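Local atomic coordinates of glycoside hydrolase, GH17 family (Formosa sp. Hel1_33_131, PDB entry 6FCG), a protein that probably cleaves internal beta-1,3-glucosidic bonds of laminarin, the storage glucan of microalgae, as an endo-acting laminarinase. Residues Asn168-Lys173 and Tyr178-Ala183; His137-Asn142 and Leu186-His191; Asn212-Gly217 and Pro221-Glu226; Cys125-Ala128 and Gln132-Asn135. One frame throughout, in Å; residues are numbered along the deposited sequence.

Interaction 1. Residues Asn168-Lys173 and Tyr178-Ala183; sequences NEAMVK and YFVQPA
Tyr178 and Phe179 both hold CG between the backbone N and the carbonyl carbon (chi1 68° and 81°), and from there the two neighbouring rings reach different ends of 168-173. The tyrosine ring meets the start of that segment edge-on. Its hydroxyl donates to Asn168 O (Tyr178 OH to Asn168 O 2.6 Å) and lies in the plane of that carbonyl. The phenylalanine ring instead lies against the far end, where Lys173 CA sits over the centre of its face, 4.1 Å from the centroid, as a CH-pi contact. Between the rings the backbones join directly: Val180 N donates to Ala170 O over 2.7 Å in a nearly straight bond of 170°. A water completes the link. It donates to Met171 O at 2.6 Å and to Val180 O at 2.8 Å and accepts from Lys173 NZ at 2.7 Å, so one ammonium serves two carbonyls through a single molecule. Met171 adds an apolar touch, SD lying 3.8 Å from Pro182 CB. A phenylalanine in place of Tyr178 would probably keep much of the ring packing but leave Asn168 O without its hydroxyl donor, the end of the strand losing one of its ties. In the fold, 168-173 leaves strand 161-168 of the TIM barrel at its C-terminal end, the side where such barrels place their active sites. Helix 182-197 begins at the end of 178-183, with Gln181 at its N-cap and Ile185 packed on Ala170, Met171 and Val180, while Leu231 of helix 226-234 touches Met171 and His136 stacks on Phe179.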
loop_
_atom_site.group_PDB
_atom_site.type_symbol
_atom_site.label_atom_id
_atom_site.label_comp_id
_atom_site.label_asym_id
_atom_site.label_seq_id
_atom_site.Cartn_x
_atom_site.Cartn_y
_atom_site.Cartn_z
ATOM N N ASN A 168 -17.869 12.257 -32.750
ATOM C CA ASN A 168 -18.228 11.558 -31.547
ATOM C C ASN A 168 -17.251 11.883 -30.432
ATOM O O ASN A 168 -16.118 11.338 -30.376
ATOM C CB ASN A 168 -18.255 10.029 -31.755
ATOM C CG ASN A 168 -18.541 9.296 -30.448
ATOM O OD1 ASN A 168 -19.631 9.384 -29.926
ATOM N ND2 ASN A 168 -17.569 8.609 -29.919
ATOM N N GLU A 169 -17.710 12.733 -29.527
ATOM C CA GLU A 169 -16.886 13.235 -28.431
ATOM C C GLU A 169 -15.662 13.946 -28.993
ATOM O O GLU A 169 -14.592 13.973 -28.375
ATOM C CB GLU A 169 -16.525 12.125 -27.419
ATOM C CG GLU A 169 -17.703 11.747 -26.538
ATOM C CD GLU A 169 -17.443 10.574 -25.596
ATOM O OE1 GLU A 169 -16.264 10.243 -25.422
ATOM O OE2 GLU A 169 -18.398 9.978 -25.034
ATOM N N ALA A 170 -15.841 14.554 -30.152
ATOM C CA ALA A 170 -14.726 15.120 -30.851
ATOM C C ALA A 170 -14.287 16.481 -30.315
ATOM O O ALA A 170 -13.235 16.938 -30.704
ATOM C CB ALA A 170 -15.039 15.188 -32.348
ATOM N N MET A 171 -15.099 17.118 -29.478
ATOM C CA MET A 171 -14.786 18.431 -28.891
ATOM C C MET A 171 -14.366 18.363 -27.431
ATOM O O MET A 171 -13.817 19.325 -26.900
ATOM C CB MET A 171 -15.997 19.374 -28.978
ATOM C CG MET A 171 -16.381 19.748 -30.397
ATOM S SD MET A 171 -17.821 20.844 -30.522
ATOM C CE MET A 171 -19.093 19.720 -29.971
ATOM N N VAL A 172 -14.583 17.235 -26.784
ATOM C CA VAL A 172 -14.261 17.146 -25.361
ATOM C C VAL A 172 -12.728 17.172 -25.150
ATOM O O VAL A 172 -11.991 16.420 -25.797
ATOM C CB VAL A 172 -14.924 15.902 -24.706
ATOM C CG1 VAL A 172 -14.136 14.602 -24.950
ATOM C CG2 VAL A 172 -15.122 16.114 -23.222
ATOM N N LYS A 173 -12.268 18.034 -24.250
ATOM C CA LYS A 173 -10.828 18.348 -24.133
ATOM C C LYS A 173 -9.969 17.194 -23.578
ATOM O O LYS A 173 -8.768 17.204 -23.754
ATOM C CB LYS A 173 -10.608 19.567 -23.266
ATOM C CG LYS A 173 -11.386 20.816 -23.678
ATOM C CD LYS A 173 -10.991 21.373 -25.019
ATOM C CE LYS A 173 -11.640 22.730 -25.245
ATOM N NZ LYS A 173 -11.526 23.082 -26.690
ATOM N N TYR A 178 -7.558 12.718 -30.298
ATOM C CA TYR A 178 -8.146 13.232 -31.552
ATOM C C TYR A 178 -8.990 14.500 -31.516
ATOM O O TYR A 178 -9.478 14.920 -32.568
ATOM C CB TYR A 178 -9.009 12.126 -32.190
ATOM C CG TYR A 178 -10.271 11.771 -31.393
ATOM C CD1 TYR A 178 -10.220 10.925 -30.267
ATOM C CD2 TYR A 178 -11.512 12.270 -31.773
ATOM C CE1 TYR A 178 -11.377 10.614 -29.554
ATOM C CE2 TYR A 178 -12.660 11.952 -31.063
ATOM C CZ TYR A 178 -12.597 11.133 -29.965
ATOM O OH TYR A 178 -13.754 10.846 -29.304
ATOM N N PHE A 179 -9.151 15.132 -30.358
ATOM C CA PHE A 179 -10.164 16.166 -30.255
ATOM C C PHE A 179 -9.873 17.370 -31.135
ATOM O O PHE A 179 -8.730 17.672 -31.448
ATOM C CB PHE A 179 -10.445 16.565 -28.803
ATOM C CG PHE A 179 -9.457 17.537 -28.203
ATOM C CD1 PHE A 179 -9.661 18.912 -28.321
ATOM C CD2 PHE A 179 -8.411 17.090 -27.401
ATOM C CE1 PHE A 179 -8.774 19.815 -27.735
ATOM C CE2 PHE A 179 -7.539 17.989 -26.800
ATOM C CZ PHE A 179 -7.713 19.352 -26.974
ATOM N N VAL A 180 -10.937 18.053 -31.505
ATOM C CA VAL A 180 -10.877 19.234 -32.341
ATOM C C VAL A 180 -11.606 20.401 -31.641
ATOM O O VAL A 180 -12.330 20.225 -30.633
ATOM C CB VAL A 180 -11.479 18.942 -33.758
ATOM C CG1 VAL A 180 -10.630 17.913 -34.444
ATOM C CG2 VAL A 180 -12.963 18.524 -33.694
ATOM N N GLN A 181 -11.420 21.588 -32.209
ATOM C CA GLN A 181 -12.128 22.765 -31.748
ATOM C C GLN A 181 -13.552 22.774 -32.330
ATOM O O GLN A 181 -13.805 22.166 -33.365
ATOM C CB GLN A 181 -11.368 24.034 -32.157
ATOM C CG GLN A 181 -9.957 24.088 -31.621
ATOM C CD GLN A 181 -9.954 24.067 -30.123
ATOM O OE1 GLN A 181 -9.584 23.074 -29.591
ATOM N NE2 GLN A 181 -10.459 25.125 -29.425
ATOM N N PRO A 182 -14.485 23.475 -31.677
ATOM C CA PRO A 182 -15.835 23.518 -32.203
ATOM C C PRO A 182 -15.949 24.116 -33.610
ATOM O O PRO A 182 -16.874 23.774 -34.313
ATOM C CB PRO A 182 -16.600 24.340 -31.166
ATOM C CG PRO A 182 -15.570 25.032 -30.344
ATOM C CD PRO A 182 -14.381 24.136 -30.368
ATOM N N ALA A 183 -15.011 24.976 -34.013
ATOM C CA ALA A 183 -14.992 25.509 -35.376
ATOM C C ALA A 183 -14.996 24.410 -36.431
ATOM O O ALA A 183 -15.632 24.570 -37.496
ATOM C CB ALA A 183 -13.794 26.432 -35.599
HETATM O O HOH W 1 -13.093 21.460 -28.183
#

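Interaction 2. Residues His137-Asn142 and Leu186-His191; sequences HEESEN and LKWVNH
A two-pronged polar contact, with the carboxylate of Glu139 gripping both Lys187 and Trp188, ties the loop ahead of helix 143-156 to the first half of helix 182-197. The backbones stay far apart, the nearest CA atoms, those of Glu139 and Lys187, being 10.6 Å from each other, so the gap is spanned by side chains. Each carboxylate oxygen takes one donor, and each is approached on its syn side. Trp188 NE1 donates to Glu139 OE1 at 2.9 Å, with an angle of 151° at the hydrogen, and the carboxylate meets the indole at its edge, the two planes 25° apart. Lys187 NZ pairs with Glu139 OE2 at 2.7 Å in a salt bridge. The lysine chain is fully extended, CG anti to the backbone N (chi1 -175°), and on its way to the acid it passes the indole, Lys187 CE lying 3.9 Å above the plane of Trp188 near the rim. With both oxygens engaged, the carboxylate is likely to be hindered from rotating, and the indole N-H of a buried tryptophan finds an acceptor. The lysine's positive charge would be expected to favour the ionised acid. Just beyond Glu139, Ser140 OG accepts from Asn142 N in a capping bond as the chain turns toward helix 143-156. The indole of Trp188 packs between Asn143, Ala144 and Ile147 of that helix and Val166 of barrel strand 161-168.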
loop_
_atom_site.group_PDB
_atom_site.type_symbol
_atom_site.label_atom_id
_atom_site.label_comp_id
_atom_site.label_asym_id
_atom_site.label_seq_id
_atom_site.Cartn_x
_atom_site.Cartn_y
_atom_site.Cartn_z
ATOM N N HIS A 137 -5.699 22.231 -32.904
ATOM C CA HIS A 137 -6.225 23.430 -33.556
ATOM C C HIS A 137 -6.255 23.328 -35.067
ATOM O O HIS A 137 -6.603 24.285 -35.713
ATOM C CB HIS A 137 -5.451 24.668 -33.069
ATOM C CG HIS A 137 -5.583 24.872 -31.594
ATOM N ND1 HIS A 137 -6.640 25.550 -31.008
ATOM C CD2 HIS A 137 -4.822 24.396 -30.577
ATOM C CE1 HIS A 137 -6.495 25.510 -29.691
ATOM N NE2 HIS A 137 -5.411 24.811 -29.405
ATOM N N GLU A 138 -5.891 22.174 -35.620
ATOM C CA GLU A 138 -6.062 21.893 -37.052
ATOM C C GLU A 138 -6.808 20.565 -37.164
ATOM O O GLU A 138 -6.881 19.755 -36.241
ATOM C CB GLU A 138 -4.746 21.884 -37.898
ATOM N N GLU A 139 -7.372 20.365 -38.336
ATOM C CA GLU A 139 -8.274 19.289 -38.598
ATOM C C GLU A 139 -7.500 18.211 -39.417
ATOM O O GLU A 139 -6.468 18.486 -40.019
ATOM C CB GLU A 139 -9.477 19.935 -39.294
ATOM C CG GLU A 139 -9.551 19.616 -40.770
ATOM C CD GLU A 139 -10.926 19.944 -41.427
ATOM O OE1 GLU A 139 -12.016 19.710 -40.860
ATOM O OE2 GLU A 139 -10.922 20.488 -42.554
ATOM N N SER A 140 -7.958 16.965 -39.376
ATOM C CA SER A 140 -7.393 15.930 -40.232
ATOM C C SER A 140 -7.785 16.180 -41.687
ATOM O O SER A 140 -8.949 16.481 -41.981
ATOM C CB SER A 140 -7.883 14.541 -39.795
ATOM O OG SER A 140 -7.494 13.537 -40.723
ATOM N N GLU A 141 -6.833 15.981 -42.595
ATOM C CA GLU A 141 -7.100 16.010 -44.023
ATOM C C GLU A 141 -8.195 14.961 -44.405
ATOM O O GLU A 141 -8.905 15.147 -45.394
ATOM C CB GLU A 141 -5.829 15.697 -44.849
ATOM C CG GLU A 141 -5.895 15.982 -46.396
ATOM C CD GLU A 141 -5.076 17.229 -46.857
ATOM O OE1 GLU A 141 -3.887 17.199 -46.483
ATOM O OE2 GLU A 141 -5.540 18.198 -47.591
ATOM N N ASN A 142 -8.334 13.880 -43.623
ATOM C CA ASN A 142 -9.313 12.836 -43.917
ATOM C C ASN A 142 -10.778 13.086 -43.504
ATOM O O ASN A 142 -11.635 12.261 -43.823
ATOM C CB ASN A 142 -8.859 11.517 -43.307
ATOM C CG ASN A 142 -7.526 11.064 -43.850
ATOM O OD1 ASN A 142 -7.275 11.123 -45.046
ATOM N ND2 ASN A 142 -6.694 10.568 -42.981
ATOM N N LEU A 186 -18.555 22.826 -36.537
ATOM C CA LEU A 186 -19.381 23.837 -37.178
ATOM C C LEU A 186 -19.212 23.850 -38.687
ATOM O O LEU A 186 -20.183 23.886 -39.438
ATOM C CB LEU A 186 -19.028 25.216 -36.627
ATOM C CG LEU A 186 -19.747 26.451 -37.220
ATOM C CD1 LEU A 186 -21.243 26.407 -36.948
ATOM C CD2 LEU A 186 -19.143 27.724 -36.647
ATOM N N LYS A 187 -17.970 23.809 -39.128
ATOM C CA LYS A 187 -17.655 23.745 -40.551
ATOM C C LYS A 187 -18.436 22.636 -41.263
ATOM O O LYS A 187 -19.086 22.864 -42.274
ATOM C CB LYS A 187 -16.160 23.538 -40.730
ATOM C CG LYS A 187 -15.686 23.572 -42.163
ATOM C CD LYS A 187 -14.310 22.930 -42.293
ATOM C CE LYS A 187 -13.943 22.773 -43.750
ATOM N NZ LYS A 187 -12.640 22.058 -43.869
ATOM N N TRP A 188 -18.354 21.424 -40.734
ATOM C CA TRP A 188 -18.985 20.274 -41.376
ATOM C C TRP A 188 -20.487 20.225 -41.159
ATOM O O TRP A 188 -21.221 19.785 -42.033
ATOM C CB TRP A 188 -18.297 18.970 -40.958
ATOM C CG TRP A 188 -16.902 18.902 -41.457
ATOM C CD1 TRP A 188 -15.775 18.900 -40.711
ATOM C CD2 TRP A 188 -16.489 18.906 -42.817
ATOM N NE1 TRP A 188 -14.672 18.865 -41.523
ATOM C CE2 TRP A 188 -15.084 18.869 -42.825
ATOM C CE3 TRP A 188 -17.180 18.934 -44.042
ATOM C CZ2 TRP A 188 -14.349 18.846 -43.993
ATOM C CZ3 TRP A 188 -16.456 18.909 -45.210
ATOM C CH2 TRP A 188 -15.039 18.868 -45.180
ATOM N N VAL A 189 -20.962 20.652 -40.004
ATOM C CA VAL A 189 -22.400 20.748 -39.836
ATOM C C VAL A 189 -22.922 21.709 -40.906
ATOM O O VAL A 189 -23.927 21.430 -41.531
ATOM C CB VAL A 189 -22.781 21.204 -38.410
ATOM C CG1 VAL A 189 -24.245 21.620 -38.311
ATOM C CG2 VAL A 189 -22.511 20.084 -37.426
ATOM N N ASN A 190 -22.263 22.857 -41.072
ATOM C CA ASN A 190 -22.723 23.866 -42.024
ATOM C C ASN A 190 -22.680 23.327 -43.442
ATOM O O ASN A 190 -23.573 23.608 -44.226
ATOM C CB ASN A 190 -21.915 25.177 -41.909
ATOM C CG ASN A 190 -22.416 26.091 -40.776
ATOM O OD1 ASN A 190 -23.560 25.983 -40.310
ATOM N ND2 ASN A 190 -21.573 27.017 -40.355
ATOM N N HIS A 191 -21.642 22.564 -43.759
ATOM C CA HIS A 191 -21.537 21.903 -45.051
ATOM C C HIS A 191 -22.763 21.026 -45.332
ATOM O O HIS A 191 -23.339 21.084 -46.417
ATOM C CB HIS A 191 -20.272 21.052 -45.068
ATOM C CG HIS A 191 -20.098 20.206 -46.295
ATOM N ND1 HIS A 191 -19.473 20.650 -47.441
ATOM C CD2 HIS A 191 -20.411 18.910 -46.520
ATOM C CE1 HIS A 191 -19.441 19.672 -48.333
ATOM N NE2 HIS A 191 -20.000 18.605 -47.798
#

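Interaction 3. Residues Asn212-Gly217 and Pro221-Glu226; sequences NFASWG and PQYHVE
The ring of Tyr223 presents one face to the peptide joining Ala214 and Ser215: Ala214 O sits 3.3 Å above the ring plane toward the rim, and Ser215 N lies over its centre. Beside this peptide, Ala214 CB reaches Tyr223 CE2 at 3.9 Å, while Ser215 CA makes an off-centre CH-pi contact, 4.2 Å from the Tyr223 ring centroid. On the imidazole of His224, Pro221 CA covers the centre of one face, and the edge points at the backbone of Gly217, where His224 NE2 donates to Gly217 O over 2.9 Å with an angle of 158° at the hydrogen. The acceptor lies in the ring plane, the donor tilted 28° from the carbonyl plane. CG of His224 stands anti to the carbonyl carbon (chi1 -58°), which swings the ring across to that acceptor. The contact closes the turn between helix 214-218, after barrel strand 206-212, and helix 226-234, with His224 centring an inverse gamma turn. Tyr223 OH bonds to Lys173 N, and the imidazole also stacks on Tyr291. The chemistry implies a histidine with a hydrogen on NE2 and a tyrosine that meets helix 214-218 by its face and reserves its hydroxyl for another loop.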
loop_
_atom_site.group_PDB
_atom_site.type_symbol
_atom_site.label_atom_id
_atom_site.label_comp_id
_atom_site.label_asym_id
_atom_site.label_seq_id
_atom_site.Cartn_x
_atom_site.Cartn_y
_atom_site.Cartn_z
ATOM N N ASN A 212 -19.972 14.897 -25.258
ATOM C CA ASN A 212 -20.097 15.036 -23.813
ATOM C C ASN A 212 -20.844 16.300 -23.417
ATOM O O ASN A 212 -20.720 17.337 -24.052
ATOM C CB ASN A 212 -18.699 15.099 -23.210
ATOM C CG ASN A 212 -18.709 15.070 -21.702
ATOM O OD1 ASN A 212 -18.595 16.117 -21.036
ATOM N ND2 ASN A 212 -18.795 13.867 -21.141
ATOM N N PHE A 213 -21.584 16.204 -22.335
ATOM C CA PHE A 213 -22.345 17.326 -21.827
ATOM C C PHE A 213 -21.525 18.607 -21.705
ATOM O O PHE A 213 -22.042 19.691 -21.931
ATOM C CB PHE A 213 -22.985 16.975 -20.465
ATOM C CG PHE A 213 -22.029 17.019 -19.329
ATOM C CD1 PHE A 213 -21.154 15.982 -19.100
ATOM C CD2 PHE A 213 -21.994 18.123 -18.482
ATOM C CE1 PHE A 213 -20.274 16.023 -18.026
ATOM C CE2 PHE A 213 -21.115 18.182 -17.415
ATOM C CZ PHE A 213 -20.257 17.130 -17.188
ATOM N N ALA A 214 -20.273 18.482 -21.292
ATOM C CA ALA A 214 -19.407 19.642 -21.108
ATOM C C ALA A 214 -19.080 20.323 -22.439
ATOM O O ALA A 214 -18.987 21.538 -22.513
ATOM C CB ALA A 214 -18.121 19.233 -20.374
ATOM N N SER A 215 -18.912 19.534 -23.482
ATOM C CA SER A 215 -18.655 20.071 -24.829
ATOM C C SER A 215 -19.813 20.900 -25.370
ATOM O O SER A 215 -19.609 21.822 -26.129
ATOM C CB SER A 215 -18.376 18.928 -25.812
ATOM O OG SER A 215 -17.333 18.109 -25.333
ATOM N N TRP A 216 -21.019 20.558 -24.949
ATOM C CA TRP A 216 -22.194 21.306 -25.307
ATOM C C TRP A 216 -22.485 22.438 -24.360
ATOM O O TRP A 216 -23.568 23.016 -24.408
ATOM C CB TRP A 216 -23.417 20.375 -25.380
ATOM C CG TRP A 216 -23.513 19.585 -26.668
ATOM C CD1 TRP A 216 -23.514 18.214 -26.797
ATOM C CD2 TRP A 216 -23.611 20.117 -27.974
ATOM N NE1 TRP A 216 -23.614 17.872 -28.123
ATOM C CE2 TRP A 216 -23.705 19.028 -28.863
ATOM C CE3 TRP A 216 -23.666 21.409 -28.480
ATOM C CZ2 TRP A 216 -23.845 19.198 -30.240
ATOM C CZ3 TRP A 216 -23.795 21.585 -29.865
ATOM C CH2 TRP A 216 -23.874 20.480 -30.723
ATOM N N GLY A 217 -21.535 22.783 -23.499
ATOM C CA GLY A 217 -21.676 23.936 -22.613
ATOM C C GLY A 217 -22.228 23.692 -21.223
ATOM O O GLY A 217 -22.420 24.639 -20.495
ATOM N N PRO A 221 -16.810 26.387 -17.974
ATOM C CA PRO A 221 -17.117 27.487 -18.922
ATOM C C PRO A 221 -16.018 27.814 -19.957
ATOM O O PRO A 221 -16.243 28.607 -20.867
ATOM C CB PRO A 221 -17.413 28.687 -18.006
ATOM C CG PRO A 221 -16.742 28.343 -16.727
ATOM C CD PRO A 221 -16.837 26.851 -16.577
ATOM N N GLN A 222 -14.848 27.221 -19.805
ATOM C CA GLN A 222 -13.826 27.221 -20.848
ATOM C C GLN A 222 -14.386 26.903 -22.229
ATOM O O GLN A 222 -13.883 27.400 -23.244
ATOM C CB GLN A 222 -12.779 26.177 -20.469
ATOM C CG GLN A 222 -11.608 26.065 -21.405
ATOM C CD GLN A 222 -10.718 24.870 -21.085
ATOM O OE1 GLN A 222 -10.518 24.529 -19.912
ATOM N NE2 GLN A 222 -10.097 24.300 -22.110
ATOM N N TYR A 223 -15.375 26.012 -22.266
ATOM C CA TYR A 223 -16.035 25.616 -23.523
ATOM C C TYR A 223 -16.936 26.730 -24.104
ATOM O O TYR A 223 -17.184 26.735 -25.311
ATOM C CB TYR A 223 -16.871 24.341 -23.325
ATOM C CG TYR A 223 -16.107 23.052 -23.101
ATOM C CD1 TYR A 223 -15.699 22.277 -24.165
ATOM C CD2 TYR A 223 -15.801 22.596 -21.806
ATOM C CE1 TYR A 223 -14.999 21.088 -23.956
ATOM C CE2 TYR A 223 -15.131 21.409 -21.594
ATOM C CZ TYR A 223 -14.733 20.655 -22.668
ATOM O OH TYR A 223 -14.065 19.484 -22.468
ATOM N N HIS A 224 -17.372 27.695 -23.283
ATOM C CA HIS A 224 -18.299 28.752 -23.742
ATOM C C HIS A 224 -17.679 29.787 -24.683
ATOM O O HIS A 224 -17.513 30.937 -24.304
ATOM C CB HIS A 224 -18.924 29.493 -22.562
ATOM C CG HIS A 224 -19.679 28.614 -21.631
ATOM N ND1 HIS A 224 -20.037 29.015 -20.361
ATOM C CD2 HIS A 224 -20.090 27.329 -21.756
ATOM C CE1 HIS A 224 -20.674 28.025 -19.758
ATOM N NE2 HIS A 224 -20.718 26.989 -20.583
ATOM N N VAL A 225 -17.403 29.388 -25.918
ATOM C CA VAL A 225 -16.768 30.246 -26.918
ATOM C C VAL A 225 -17.779 30.540 -28.034
ATOM O O VAL A 225 -18.807 29.852 -28.180
ATOM C CB VAL A 225 -15.423 29.648 -27.445
ATOM C CG1 VAL A 225 -14.471 29.356 -26.285
ATOM C CG2 VAL A 225 -15.607 28.372 -28.254
ATOM N N GLU A 226 -17.504 31.580 -28.801
ATOM C CA GLU A 226 -18.366 31.966 -29.910
ATOM C C GLU A 226 -18.677 30.796 -30.870
ATOM O O GLU A 226 -19.855 30.595 -31.209
ATOM C CB GLU A 226 -17.700 33.152 -30.636
ATOM C CG GLU A 226 -18.250 33.625 -32.012
ATOM C CD GLU A 226 -19.046 34.926 -32.009
ATOM O OE1 GLU A 226 -19.236 35.564 -30.950
ATOM O OE2 GLU A 226 -19.507 35.307 -33.112
#

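Interaction 4. Residues Cys125-Ala128 and Gln132-Asn135; sequences CKNA and QPLN
Backbone bonds join Lys126 and Asn135, an antiparallel hydrogen-bonded pair at the neck of a short surface loop. Asn135 N donates to Lys126 O over 3.3 Å at 165°, whereas the return bond, Lys126 N to Asn135 O at 3.5 Å, is weak. Leu134 CA adds a CH...O contact to the same carbonyl, 3.6 Å from Lys126 O. Residues 125-128 themselves form a type II beta turn, closed by Ala128 N on Cys125 O, with Asn127 at its third position under a positive phi of 68°. Apolar contact comes from one branch of Leu134, whose CD2 lies 4.3 Å from Cys125 SG; the same methyl rests against the backbone at Ala128 N. Side-chain packing forms the third group. Asn127 CG meets Gln132 CB at 3.4 Å, and, as a side-chain to backbone contact, Asn127 CB lies 3.5 Å from Pro133 O. With an alanine in place of Asn127 the amide would be gone, and Gln132 CB would probably lose its cover, the 132-133 corner being held less closely to the turn. The contact belongs to the excursion between strand 116-121 of the barrel and helix 143-156. Cys125 shares a backbone bond with Tyr178 and Lys126 one with Glu138, and Asn135 OD1 accepts from His137 N. Outward, Leu134 O bonds to Ser283 of a second subunit, in its helix 266-294.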
loop_
_atom_site.group_PDB
_atom_site.type_symbol
_atom_site.label_atom_id
_atom_site.label_comp_id
_atom_site.label_asym_id
_atom_site.label_seq_id
_atom_site.Cartn_x
_atom_site.Cartn_y
_atom_site.Cartn_z
ATOM N N CYS A 125 -8.666 15.468 -35.342
ATOM C CA CYS A 125 -7.700 16.540 -35.426
ATOM C C CYS A 125 -6.509 16.090 -36.242
ATOM O O CYS A 125 -6.357 14.907 -36.535
ATOM C CB CYS A 125 -7.215 16.919 -34.026
ATOM S SG CYS A 125 -6.011 15.793 -33.227
ATOM N N LYS A 126 -5.661 17.044 -36.608
ATOM C CA LYS A 126 -4.480 16.757 -37.418
ATOM C C LYS A 126 -3.534 15.743 -36.749
ATOM O O LYS A 126 -3.193 15.888 -35.582
ATOM C CB LYS A 126 -3.710 18.027 -37.720
ATOM C CG LYS A 126 -2.564 17.826 -38.711
ATOM C CD LYS A 126 -1.851 19.143 -38.939
ATOM C CE LYS A 126 -0.876 19.050 -40.096
ATOM N NZ LYS A 126 0.248 20.005 -39.838
ATOM N N ASN A 127 -3.131 14.733 -37.533
ATOM C CA ASN A 127 -2.229 13.654 -37.103
ATOM C C ASN A 127 -2.767 12.674 -36.084
ATOM O O ASN A 127 -2.064 11.772 -35.662
ATOM C CB ASN A 127 -0.842 14.175 -36.643
ATOM C CG ASN A 127 -0.048 14.879 -37.740
ATOM O OD1 ASN A 127 0.817 15.704 -37.446
ATOM N ND2 ASN A 127 -0.268 14.507 -38.988
ATOM N N ALA A 128 -4.037 12.757 -35.756
ATOM C CA ALA A 128 -4.664 11.699 -34.971
ATOM C C ALA A 128 -4.382 10.300 -35.543
ATOM O O ALA A 128 -4.372 10.093 -36.743
ATOM C CB ALA A 128 -6.158 11.921 -34.913
ATOM N N GLN A 132 2.961 11.177 -35.699
ATOM C CA GLN A 132 3.321 12.564 -35.860
ATOM C C GLN A 132 2.698 13.444 -34.748
ATOM O O GLN A 132 1.703 13.071 -34.159
ATOM C CB GLN A 132 2.852 13.075 -37.257
ATOM C CG GLN A 132 3.652 12.610 -38.481
ATOM C CD GLN A 132 5.157 12.636 -38.278
ATOM O OE1 GLN A 132 5.764 13.717 -38.240
ATOM N NE2 GLN A 132 5.767 11.454 -38.120
ATOM N N PRO A 133 3.268 14.630 -34.487
ATOM C CA PRO A 133 2.719 15.478 -33.428
ATOM C C PRO A 133 1.255 15.895 -33.638
ATOM O O PRO A 133 0.930 16.417 -34.694
ATOM C CB PRO A 133 3.613 16.730 -33.456
ATOM C CG PRO A 133 4.811 16.363 -34.254
ATOM C CD PRO A 133 4.450 15.223 -35.130
ATOM N N LEU A 134 0.399 15.676 -32.645
ATOM C CA LEU A 134 -0.997 16.080 -32.737
ATOM C C LEU A 134 -1.131 17.590 -32.696
ATOM O O LEU A 134 -0.340 18.277 -32.035
ATOM C CB LEU A 134 -1.804 15.523 -31.571
ATOM C CG LEU A 134 -1.902 14.019 -31.423
ATOM C CD1 LEU A 134 -2.686 13.662 -30.179
ATOM C CD2 LEU A 134 -2.558 13.380 -32.610
ATOM N N ASN A 135 -2.101 18.113 -33.449
ATOM C CA ASN A 135 -2.463 19.525 -33.388
ATOM C C ASN A 135 -3.975 19.627 -33.279
ATOM O O ASN A 135 -4.692 19.418 -34.256
ATOM C CB ASN A 135 -1.955 20.271 -34.617
ATOM C CG ASN A 135 -2.163 21.777 -34.531
ATOM O OD1 ASN A 135 -2.815 22.306 -33.629
ATOM N ND2 ASN A 135 -1.652 22.465 -35.516
#

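Overall arrangement
From the N terminus, interaction 4 comes first, closing a small loop between strand 116-121 and helix 143-156. Interaction 2 opens directly afterwards and joins segments 44 residues apart, bringing the approach to helix 143-156 onto helix 182-197. Interaction 1 is enclosed within that span, folding the segment after strand 161-168 back on the entry to the same helix. Interaction 3 follows in series and closes the turn from helix 214-218 toward helix 226-234. None cross. Interaction 1 is the hub: it touches the other three, through Tyr178 O and Cys125 N, Gln181 and His137, and Lys173 N and Tyr223 OH. Together they join loops that follow successive strands of the barrel.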